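Local coordinates for protein putative protease (Parabacteroides distasonis ATCC 8503, PDB 3KD4) that is probably an exported protease, though its activity and substrate are unknown, at residues L298-P312 with A323-D335. Numbering follows the deposited sequence. Where two conformers were deposited one is given.
Sequences LNAAGIPSEVLAVYP and AAIQTLAVKATVD
K331 and E306 lie side by side across the antiparallel pairing of strands 305-312 and 327-334, adjacent members of a five-stranded sheet. The lysine chain, bent at its far end, brings NZ to 3.3 Å from OE1 of E306, a salt bridge whose hydrogen bond is weak; the other carboxylate oxygen, OE2, bonds to S359. L308 crosses K331 at about a right angle, its CD1 3.9 Å from the lysine CB. Paired backbone bonds join E306 with K331 and L308 with A329 in both directions, and V310 N bonds to T327 O. V310 turns CG1, anti to its own N (chi1 -174°), to the Q326 side chain, while its CB lies 3.9 Å from CB of T327. Q326 and T327 together face V310 in a classic beta bulge: the V310 carbonyl takes a nearly axial bond from Q326 N at 2.7 Å and a weak one from T327 N. Beyond the bulge, Y311 CE2 meets CG1 of I325 at 3.7 Å, and A324 CB sits in plane at the ring edge. A leucine in place of Y311 has no such ring, and would probably open a gap beside I325 CG1. The backbone ladder thus fixes the register, with a salt bridge on a partly exposed face and apolar packing past the bulge.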
ATOM      1  N   LEU A 298      -1.860   8.568 -24.158  1.00 18.94           N
ATOM      2  CA  LEU A 298      -3.030   9.466 -24.047  1.00 19.77           C
ATOM      3  C   LEU A 298      -2.768  10.835 -24.676  1.00 19.98           C
ATOM      4  O   LEU A 298      -3.548  11.297 -25.509  1.00 19.97           O
ATOM      5  CB  LEU A 298      -3.481   9.644 -22.604  1.00 19.93           C
ATOM      6  CG  LEU A 298      -4.042   8.384 -21.942  1.00 21.22           C
ATOM      7  CD1 LEU A 298      -4.193   8.621 -20.424  1.00 19.56           C
ATOM      8  CD2 LEU A 298      -5.364   7.976 -22.582  1.00 20.89           C
ATOM      9  N   ASN A 299      -1.656  11.472 -24.310  1.00 20.68           N
ATOM     10  CA  ASN A 299      -1.323  12.770 -24.904  1.00 21.65           C
ATOM     11  C   ASN A 299      -1.181  12.703 -26.416  1.00 22.13           C
ATOM     12  O   ASN A 299      -1.659  13.600 -27.112  1.00 22.83           O
ATOM     13  CB  ASN A 299      -0.082  13.370 -24.276  1.00 21.22           C
ATOM     14  CG  ASN A 299      -0.383  14.013 -22.929  1.00 22.34           C
ATOM     15  OD1 ASN A 299      -1.084  15.007 -22.864  1.00 19.91           O
ATOM     16  ND2 ASN A 299       0.126  13.425 -21.856  1.00 19.09           N
ATOM     17  N   ALA A 300      -0.557  11.642 -26.920  1.00 21.97           N
ATOM     18  CA  ALA A 300      -0.347  11.514 -28.360  1.00 22.29           C
ATOM     19  C   ALA A 300      -1.685  11.373 -29.054  1.00 22.75           C
ATOM     20  O   ALA A 300      -1.826  11.785 -30.205  1.00 24.32           O
ATOM     21  CB  ALA A 300       0.590  10.328 -28.682  1.00 21.09           C
ATOM     22  N   ALA A 301      -2.664  10.801 -28.350  1.00 23.06           N
ATOM     23  CA  ALA A 301      -4.009  10.617 -28.859  1.00 23.00           C
ATOM     24  C   ALA A 301      -4.929  11.832 -28.733  1.00 23.96           C
ATOM     25  O   ALA A 301      -6.094  11.736 -29.103  1.00 25.13           O
ATOM     26  CB  ALA A 301      -4.664   9.408 -28.188  1.00 21.91           C
ATOM     27  N   GLY A 302      -4.428  12.966 -28.244  1.00 24.16           N
ATOM     28  CA  GLY A 302      -5.233  14.172 -28.114  1.00 23.52           C
ATOM     29  C   GLY A 302      -5.958  14.288 -26.783  1.00 23.82           C
ATOM     30  O   GLY A 302      -6.902  15.061 -26.677  1.00 23.69           O
ATOM     31  N   ILE A 303      -5.544  13.516 -25.764  1.00 22.72           N
ATOM     32  CA  ILE A 303      -6.173  13.593 -24.423  1.00 21.91           C
ATOM     33  C   ILE A 303      -5.144  14.198 -23.472  1.00 21.46           C
ATOM     34  O   ILE A 303      -4.133  13.553 -23.121  1.00 20.66           O
ATOM     35  CB  ILE A 303      -6.650  12.220 -23.910  1.00 21.87           C
ATOM     36  CG1 ILE A 303      -7.547  11.537 -24.948  1.00 22.29           C
ATOM     37  CG2 ILE A 303      -7.381  12.338 -22.553  1.00 22.08           C
ATOM     38  CD1 ILE A 303      -8.880  12.215 -25.187  1.00 22.59           C
ATOM     39  N   PRO A 304      -5.364  15.457 -23.072  1.00 21.50           N
ATOM     40  CA  PRO A 304      -4.353  16.050 -22.223  1.00 21.24           C
ATOM     41  C   PRO A 304      -4.258  15.269 -20.916  1.00 20.94           C
ATOM     42  O   PRO A 304      -5.282  15.063 -20.248  1.00 22.31           O
ATOM     43  CB  PRO A 304      -4.867  17.477 -22.021  1.00 21.58           C
ATOM     44  CG  PRO A 304      -5.721  17.712 -23.210  1.00 21.89           C
ATOM     45  CD  PRO A 304      -6.406  16.436 -23.439  1.00 21.36           C
ATOM     46  N   SER A 305      -3.046  14.821 -20.593  1.00 19.99           N
ATOM     47  CA  SER A 305      -2.808  13.908 -19.489  1.00 20.13           C
ATOM     48  C   SER A 305      -1.506  14.221 -18.758  1.00 18.90           C
ATOM     49  O   SER A 305      -0.549  14.793 -19.316  1.00 18.71           O
ATOM     50  CB  SER A 305      -2.773  12.440 -19.984  1.00 20.43           C
ATOM     51  OG  SER A 305      -4.016  12.095 -20.623  1.00 22.99           O
ATOM     52  N   GLU A 306      -1.464  13.822 -17.500  1.00 18.07           N
ATOM     53  CA  GLU A 306      -0.273  13.998 -16.664  1.00 18.53           C
ATOM     54  C   GLU A 306      -0.147  12.874 -15.636  1.00 17.95           C
ATOM     55  O   GLU A 306      -1.158  12.381 -15.124  1.00 17.68           O
ATOM     56  CB  GLU A 306      -0.412  15.299 -15.882  1.00 19.69           C
ATOM     57  CG  GLU A 306       0.385  16.456 -16.370  1.00 23.73           C
ATOM     58  CD  GLU A 306       0.387  17.611 -15.343  1.00 23.02           C
ATOM     59  OE1 GLU A 306      -0.683  18.197 -15.142  1.00 22.41           O
ATOM     60  OE2 GLU A 306       1.453  17.878 -14.739  1.00 23.45           O
ATOM     61  N   VAL A 307       1.084  12.534 -15.274  1.00 17.40           N
ATOM     62  CA  VAL A 307       1.348  11.588 -14.194  1.00 16.96           C
ATOM     63  C   VAL A 307       1.136  12.309 -12.856  1.00 17.82           C
ATOM     64  O   VAL A 307       1.438  13.508 -12.708  1.00 18.19           O
ATOM     65  CB  VAL A 307       2.768  10.969 -14.322  1.00 17.24           C
ATOM     66  CG1 VAL A 307       3.078  10.046 -13.148  1.00 15.45           C
ATOM     67  CG2 VAL A 307       2.904  10.213 -15.670  1.00 17.26           C
ATOM     68  N   LEU A 308       0.580  11.579 -11.893  1.00 16.85           N
ATOM     69  CA  LEU A 308       0.356  12.075 -10.544  1.00 16.27           C
ATOM     70  C   LEU A 308       1.084  11.193  -9.554  1.00 15.69           C
ATOM     71  O   LEU A 308       1.118   9.969  -9.699  1.00 16.11           O
ATOM     72  CB  LEU A 308      -1.143  12.033 -10.201  1.00 16.30           C
ATOM     73  CG  LEU A 308      -2.133  12.634 -11.203  1.00 16.56           C
ATOM     74  CD1 LEU A 308      -3.578  12.524 -10.645  1.00 16.96           C
ATOM     75  CD2 LEU A 308      -1.767  14.104 -11.510  1.00 14.14           C
ATOM     76  N   ALA A 309       1.631  11.826  -8.539  1.00 15.64           N
ATOM     77  CA  ALA A 309       2.218  11.154  -7.401  1.00 16.19           C
ATOM     78  C   ALA A 309       1.252  11.253  -6.211  1.00 16.39           C
ATOM     79  O   ALA A 309       0.663  12.311  -5.966  1.00 16.96           O
ATOM     80  CB  ALA A 309       3.577  11.776  -7.054  1.00 15.08           C
ATOM     81  N   VAL A 310       1.101  10.149  -5.480  1.00 15.42           N
ATOM     82  CA  VAL A 310       0.250  10.095  -4.298  1.00 16.18           C
ATOM     83  C   VAL A 310       1.116   9.902  -3.066  1.00 16.95           C
ATOM     84  O   VAL A 310       1.903   8.930  -2.986  1.00 16.78           O
ATOM     85  CB  VAL A 310      -0.777   8.909  -4.406  1.00 17.24           C
ATOM     86  CG1 VAL A 310      -1.785   8.919  -3.231  1.00 15.29           C
ATOM     87  CG2 VAL A 310      -1.514   8.950  -5.778  1.00 16.96           C
ATOM     88  N   TYR A 311       1.000  10.844  -2.137  1.00 17.10           N
ATOM     89  CA  TYR A 311       1.709  10.836  -0.877  1.00 17.90           C
ATOM     90  C   TYR A 311       0.738  10.622   0.269  1.00 19.13           C
ATOM     91  O   TYR A 311      -0.450  10.961   0.161  1.00 17.91           O
ATOM     92  CB  TYR A 311       2.319  12.211  -0.598  1.00 18.34           C
ATOM     93  CG  TYR A 311       3.369  12.674  -1.556  1.00 20.15           C
ATOM     94  CD1 TYR A 311       3.039  13.387  -2.702  1.00 22.02           C
ATOM     95  CD2 TYR A 311       4.698  12.403  -1.313  1.00 21.12           C
ATOM     96  CE1 TYR A 311       4.056  13.849  -3.564  1.00 24.76           C
ATOM     97  CE2 TYR A 311       5.673  12.841  -2.153  1.00 22.05           C
ATOM     98  CZ  TYR A 311       5.356  13.557  -3.266  1.00 25.43           C
ATOM     99  OH  TYR A 311       6.388  13.928  -4.085  1.00 32.20           O
ATOM    100  N   PRO A 312       1.253  10.139   1.408  1.00 20.48           N
ATOM    101  CA  PRO A 312       0.456  10.148   2.626  1.00 20.75           C
ATOM    102  C   PRO A 312      -0.020  11.535   2.942  1.00 22.09           C
ATOM    103  O   PRO A 312       0.673  12.538   2.679  1.00 22.83           O
ATOM    104  CB  PRO A 312       1.422   9.653   3.710  1.00 21.59           C
ATOM    105  CG  PRO A 312       2.487   8.913   2.977  1.00 22.35           C
ATOM    106  CD  PRO A 312       2.586   9.535   1.599  1.00 20.84           C
ATOM    107  N   ALA A 323      10.852   9.217  -2.373  1.00 15.99           N
ATOM    108  CA  ALA A 323      10.770   8.034  -1.509  1.00 16.84           C
ATOM    109  C   ALA A 323       9.471   7.993  -0.725  1.00 17.73           C
ATOM    110  O   ALA A 323       8.988   6.926  -0.430  1.00 18.28           O
ATOM    111  CB  ALA A 323      12.031   7.907  -0.545  1.00 15.39           C
ATOM    112  N   ALA A 324       8.877   9.147  -0.449  1.00 18.25           N
ATOM    113  CA  ALA A 324       7.604   9.220   0.238  1.00 18.15           C
ATOM    114  C   ALA A 324       6.381   8.925  -0.698  1.00 18.87           C
ATOM    115  O   ALA A 324       5.267   8.830  -0.201  1.00 19.19           O
ATOM    116  CB  ALA A 324       7.450  10.604   0.881  1.00 18.93           C
ATOM    117  N   ILE A 325       6.580   8.779  -2.017  1.00 18.85           N
ATOM    118  CA  ILE A 325       5.462   8.499  -2.930  1.00 18.31           C
ATOM    119  C   ILE A 325       4.972   7.059  -2.681  1.00 20.95           C
ATOM    120  O   ILE A 325       5.785   6.140  -2.655  1.00 21.09           O
ATOM    121  CB  ILE A 325       5.849   8.694  -4.385  1.00 18.17           C
ATOM    122  CG1 ILE A 325       6.215  10.167  -4.644  1.00 16.43           C
ATOM    123  CG2 ILE A 325       4.714   8.220  -5.363  1.00 15.30           C
ATOM    124  CD1 ILE A 325       6.817  10.439  -6.047  1.00 16.14           C
ATOM    125  N   GLN A 326       3.661   6.881  -2.493  1.00 21.25           N
ATOM    126  CA  GLN A 326       3.064   5.567  -2.260  1.00 22.90           C
ATOM    127  C   GLN A 326       2.416   4.972  -3.464  1.00 22.95           C
ATOM    128  O   GLN A 326       2.401   3.765  -3.579  1.00 23.56           O
ATOM    129  CB  GLN A 326       2.087   5.570  -1.041  1.00 24.45           C
ATOM    130  CG  GLN A 326       0.906   6.508  -1.110  1.00 31.01           C
ATOM    131  CD  GLN A 326      -0.071   6.382   0.107  1.00 39.15           C
ATOM    132  OE1 GLN A 326       0.371   6.353   1.268  1.00 41.75           O
ATOM    133  NE2 GLN A 326      -1.415   6.321  -0.180  1.00 40.67           N
ATOM    134  N   THR A 327       1.852   5.774  -4.369  1.00 22.17           N
ATOM    135  CA  THR A 327       1.178   5.276  -5.560  0.50 22.18           C
ATOM    136  C   THR A 327       1.348   6.281  -6.706  1.00 21.59           C
ATOM    137  O   THR A 327       1.551   7.456  -6.439  1.00 19.89           O
ATOM    138  CB  THR A 327      -0.344   5.124  -5.282  0.50 22.56           C
ATOM    139  OG1 THR A 327      -0.533   4.461  -4.030  0.50 23.85           O
ATOM    140  CG2 THR A 327      -1.060   4.346  -6.380  0.50 23.96           C
ATOM    141  N   LEU A 328       1.195   5.803  -7.942  1.00 20.14           N
ATOM    142  CA  LEU A 328       1.151   6.635  -9.118  1.00 19.82           C
ATOM    143  C   LEU A 328      -0.199   6.495  -9.813  1.00 18.83           C
ATOM    144  O   LEU A 328      -0.870   5.481  -9.695  1.00 19.05           O
ATOM    145  CB  LEU A 328       2.255   6.263 -10.058  1.00 19.89           C
ATOM    146  CG  LEU A 328       3.660   6.346  -9.450  1.00 22.80           C
ATOM    147  CD1 LEU A 328       4.587   5.536 -10.309  1.00 21.20           C
ATOM    148  CD2 LEU A 328       4.125   7.800  -9.296  1.00 20.70           C
ATOM    149  N   ALA A 329      -0.609   7.554 -10.493  1.00 17.18           N
ATOM    150  CA  ALA A 329      -1.820   7.558 -11.275  1.00 16.36           C
ATOM    151  C   ALA A 329      -1.597   8.472 -12.468  1.00 16.20           C
ATOM    152  O   ALA A 329      -0.559   9.152 -12.589  1.00 15.70           O
ATOM    153  CB  ALA A 329      -3.012   8.030 -10.392  1.00 15.60           C
ATOM    154  N   VAL A 330      -2.568   8.480 -13.359  1.00 16.82           N
ATOM    155  CA  VAL A 330      -2.563   9.355 -14.497  1.00 16.66           C
ATOM    156  C   VAL A 330      -3.890  10.105 -14.493  1.00 17.79           C
ATOM    157  O   VAL A 330      -4.955   9.517 -14.284  1.00 17.32           O
ATOM    158  CB  VAL A 330      -2.359   8.560 -15.790  1.00 16.98           C
ATOM    159  CG1 VAL A 330      -2.468   9.457 -17.055  1.00 14.54           C
ATOM    160  CG2 VAL A 330      -0.998   7.843 -15.744  1.00 16.55           C
ATOM    161  N   LYS A 331      -3.806  11.411 -14.703  1.00 17.54           N
ATOM    162  CA  LYS A 331      -4.959  12.271 -14.885  1.00 18.92           C
ATOM    163  C   LYS A 331      -5.183  12.424 -16.397  1.00 19.25           C
ATOM    164  O   LYS A 331      -4.234  12.722 -17.121  1.00 20.36           O
ATOM    165  CB  LYS A 331      -4.618  13.633 -14.251  1.00 19.90           C
ATOM    166  CG  LYS A 331      -5.474  14.795 -14.598  1.00 23.76           C
ATOM    167  CD  LYS A 331      -5.083  16.024 -13.739  1.00 29.12           C
ATOM    168  CE  LYS A 331      -3.780  16.722 -14.137  1.00 31.80           C
ATOM    169  NZ  LYS A 331      -3.956  17.848 -15.099  1.00 32.32           N
ATOM    170  N   ALA A 332      -6.423  12.225 -16.861  1.00 18.69           N
ATOM    171  CA  ALA A 332      -6.796  12.436 -18.274  1.00 18.01           C
ATOM    172  C   ALA A 332      -7.962  13.414 -18.351  1.00 17.09           C
ATOM    173  O   ALA A 332      -8.970  13.241 -17.679  1.00 15.15           O
ATOM    174  CB  ALA A 332      -7.176  11.136 -18.948  1.00 16.82           C
ATOM    175  N   THR A 333      -7.817  14.451 -19.161  1.00 17.89           N
ATOM    176  CA  THR A 333      -8.891  15.438 -19.316  1.00 19.54           C
ATOM    177  C   THR A 333      -9.723  15.064 -20.536  1.00 20.03           C
ATOM    178  O   THR A 333      -9.214  15.092 -21.649  1.00 20.58           O
ATOM    179  CB  THR A 333      -8.330  16.828 -19.494  1.00 19.95           C
ATOM    180  OG1 THR A 333      -7.450  17.086 -18.403  1.00 22.88           O
ATOM    181  CG2 THR A 333      -9.459  17.887 -19.523  1.00 20.88           C
ATOM    182  N   VAL A 334     -10.973  14.677 -20.302  1.00 20.64           N
ATOM    183  CA  VAL A 334     -11.860  14.157 -21.335  1.00 22.00           C
ATOM    184  C   VAL A 334     -13.041  15.131 -21.463  1.00 22.88           C
ATOM    185  O   VAL A 334     -13.835  15.274 -20.520  1.00 23.38           O
ATOM    186  CB  VAL A 334     -12.340  12.749 -20.948  1.00 22.38           C
ATOM    187  CG1 VAL A 334     -13.442  12.243 -21.892  1.00 22.55           C
ATOM    188  CG2 VAL A 334     -11.122  11.763 -20.861  1.00 23.20           C
ATOM    189  N   ASP A 335     -13.132  15.835 -22.594  1.00 23.27           N
ATOM    190  CA  ASP A 335     -14.184  16.864 -22.770  1.00 24.05           C
ATOM    191  C   ASP A 335     -14.218  17.831 -21.563  1.00 23.77           C
ATOM    192  O   ASP A 335     -15.265  18.082 -20.970  1.00 24.14           O
ATOM    193  CB  ASP A 335     -15.562  16.215 -22.962  1.00 23.71           C
ATOM    194  CG  ASP A 335     -15.567  15.154 -24.026  1.00 26.18           C
ATOM    195  OD1 ASP A 335     -14.919  15.352 -25.093  1.00 31.05           O
ATOM    196  OD2 ASP A 335     -16.241  14.116 -23.812  1.00 28.43           O
TER